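Local coordinates for putative mandelate racemase (Zymomonas mobilis, PDB 2OX4), which probably acts as a magnesium-dependent dehydratase (lyase) of the mandelate racemase group within the enolase superfamily, at residues C[214-219]-C[241-246]. Numbering follows the deposited sequence.
With MG (magnesium ion), chain O.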
loop_
_atom_site.group_PDB
_atom_site.type_symbol
_atom_site.label_atom_id
_atom_site.label_comp_id
_atom_site.label_asym_id
_atom_site.label_seq_id
_atom_site.Cartn_x
_atom_site.Cartn_y
_atom_site.Cartn_z
ATOM N N VAL C 214 17.555 27.305 6.189
ATOM C CA VAL C 214 18.674 26.842 5.382
ATOM C C VAL C 214 18.214 26.444 3.973
ATOM O O VAL C 214 17.316 25.614 3.818
ATOM C CB VAL C 214 19.439 25.696 6.100
ATOM C CG1 VAL C 214 20.480 25.063 5.160
ATOM C CG2 VAL C 214 20.128 26.242 7.388
ATOM N N GLU C 215 18.838 27.049 2.966
ATOM C CA GLU C 215 18.472 26.911 1.556
ATOM C C GLU C 215 19.534 26.071 0.836
ATOM O O GLU C 215 20.700 26.471 0.775
ATOM C CB GLU C 215 18.383 28.330 0.960
ATOM C CG GLU C 215 18.612 28.497 -0.537
ATOM C CD GLU C 215 17.384 28.176 -1.357
ATOM O OE1 GLU C 215 16.681 29.116 -1.795
ATOM O OE2 GLU C 215 17.117 26.979 -1.589
ATOM N N ASN C 216 19.156 24.903 0.304
ATOM C CA ASN C 216 20.103 24.082 -0.476
ATOM C C ASN C 216 20.113 24.315 -1.998
ATOM O O ASN C 216 21.002 23.807 -2.706
ATOM C CB ASN C 216 19.930 22.578 -0.171
ATOM C CG ASN C 216 20.538 22.158 1.175
ATOM O OD1 ASN C 216 20.651 20.961 1.471
ATOM N ND2 ASN C 216 20.908 23.126 1.995
ATOM N N HIS C 217 19.123 25.061 -2.505
ATOM C CA HIS C 217 19.036 25.410 -3.935
ATOM C C HIS C 217 18.969 24.210 -4.887
ATOM O O HIS C 217 19.346 24.320 -6.055
ATOM C CB HIS C 217 20.195 26.334 -4.363
ATOM C CG HIS C 217 19.897 27.797 -4.221
ATOM N ND1 HIS C 217 20.644 28.636 -3.415
ATOM C CD2 HIS C 217 18.938 28.569 -4.782
ATOM C CE1 HIS C 217 20.151 29.862 -3.484
ATOM N NE2 HIS C 217 19.118 29.848 -4.309
ATOM N N GLY C 218 18.506 23.064 -4.397
ATOM C CA GLY C 218 18.500 21.841 -5.213
ATOM C C GLY C 218 19.879 21.339 -5.635
ATOM O O GLY C 218 19.984 20.536 -6.562
ATOM N N HIS C 219 20.933 21.809 -4.965
ATOM C CA HIS C 219 22.312 21.390 -5.264
ATOM C C HIS C 219 22.643 20.032 -4.655
ATOM O O HIS C 219 23.488 19.289 -5.169
ATOM C CB HIS C 219 23.303 22.419 -4.709
ATOM C CG HIS C 219 23.238 23.749 -5.387
ATOM N ND1 HIS C 219 23.520 24.930 -4.732
ATOM C CD2 HIS C 219 22.940 24.084 -6.664
ATOM C CE1 HIS C 219 23.395 25.937 -5.577
ATOM N NE2 HIS C 219 23.036 25.454 -6.754
ATOM N N GLU C 241 15.100 24.100 2.829
ATOM C CA GLU C 241 14.456 24.395 1.538
ATOM C C GLU C 241 15.194 23.766 0.349
ATOM O O GLU C 241 16.431 23.840 0.261
ATOM C CB GLU C 241 14.328 25.920 1.329
ATOM C CG GLU C 241 14.015 26.311 -0.116
ATOM C CD GLU C 241 13.836 27.807 -0.336
ATOM O OE1 GLU C 241 13.704 28.549 0.658
ATOM O OE2 GLU C 241 13.811 28.236 -1.519
ATOM N N GLU C 242 14.418 23.173 -0.569
ATOM C CA GLU C 242 14.917 22.626 -1.836
ATOM C C GLU C 242 16.129 21.713 -1.662
ATOM O O GLU C 242 17.226 22.002 -2.144
ATOM C CB GLU C 242 15.185 23.728 -2.858
ATOM C CG GLU C 242 13.920 24.272 -3.542
ATOM C CD GLU C 242 14.140 24.508 -5.031
ATOM O OE1 GLU C 242 14.936 25.407 -5.368
ATOM O OE2 GLU C 242 13.524 23.799 -5.862
ATOM N N ILE C 243 15.920 20.601 -0.970
ATOM C CA ILE C 243 17.039 19.762 -0.560
ATOM C C ILE C 243 17.447 18.739 -1.630
ATOM O O ILE C 243 18.459 18.053 -1.491
ATOM C CB ILE C 243 16.739 19.073 0.765
ATOM C CG1 ILE C 243 15.616 18.033 0.591
ATOM C CG2 ILE C 243 16.346 20.123 1.825
ATOM C CD1 ILE C 243 15.426 17.136 1.809
ATOM N N ASN C 244 16.654 18.638 -2.695
ATOM C CA ASN C 244 16.987 17.743 -3.805
ATOM C C ASN C 244 16.304 18.164 -5.114
ATOM O O ASN C 244 15.830 19.297 -5.244
ATOM C CB ASN C 244 16.666 16.287 -3.433
ATOM C CG ASN C 244 15.171 16.005 -3.396
ATOM O OD1 ASN C 244 14.358 16.919 -3.262
ATOM N ND2 ASN C 244 14.808 14.735 -3.540
ATOM N N THR C 245 16.277 17.264 -6.089
ATOM C CA THR C 245 15.572 17.530 -7.342
ATOM C C THR C 245 14.084 17.172 -7.161
ATOM O O THR C 245 13.769 16.079 -6.678
ATOM C CB THR C 245 16.227 16.736 -8.489
ATOM O OG1 THR C 245 17.566 17.218 -8.687
ATOM C CG2 THR C 245 15.437 16.876 -9.792
ATOM N N PRO C 246 13.170 18.107 -7.487
ATOM C CA PRO C 246 11.732 17.848 -7.286
ATOM C C PRO C 246 11.021 16.951 -8.320
ATOM O O PRO C 246 9.837 16.676 -8.162
ATOM C CB PRO C 246 11.118 19.260 -7.270
ATOM C CG PRO C 246 12.041 20.085 -8.110
ATOM C CD PRO C 246 13.428 19.480 -7.972
HETATM MG MG MG O . 14.904 28.958 -3.145
HETATM O O HOH W 1 15.887 27.083 -3.789
HETATM O O HOH W 2 16.083 29.961 -4.932
HETATM O O HOH W 3 14.359 30.960 -2.848
#
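Glu215 and Glu241 pair as parallel neighbours at the ends of strands 211-215 and 237-241, where Glu241 N donates to Val214 O (2.9 Å) and Asn216 N to Glu241 O (2.9 Å). Beyond the strands, Gly218 N, within the type I' turn of Asn216 to His219, reaches Glu242 O at 2.8 Å, a more bent bond at 146°. Both strand glutamates turn to the same face and share one magnesium ion, through Glu215 OE1 (2.2 Å) and Glu241 OE2 (2.1 Å). Their chains differ: Glu241 runs straight out beyond CG, whereas Glu215 folds at chi2 (81°), and the two carboxylate planes stand 58° apart. The shared metal brings Glu215 OE1 and Glu241 OE2 to 3.0 Å from each other without a hydrogen bond between them. Glu215 OE2 accepts from His217 N, which lies above the carboxylate plane, and from a magnesium-bound water that also donates to Glu242 OE1; Glu242 is therefore second shell. The His217 ring lies with one face over Glu215 CD. Lys166 pairs with Glu241 OE1 and Arg268 with Glu242, probably offsetting the gathered negative charge. Glu267 completes the glutamate triad of the enolase-superfamily metal site, at the C-terminal ends of the barrel strands. Behind the site Ile243 packs on helices 222-232 and 250-258, and Phe82 of a second subunit covers His217 and Glu242.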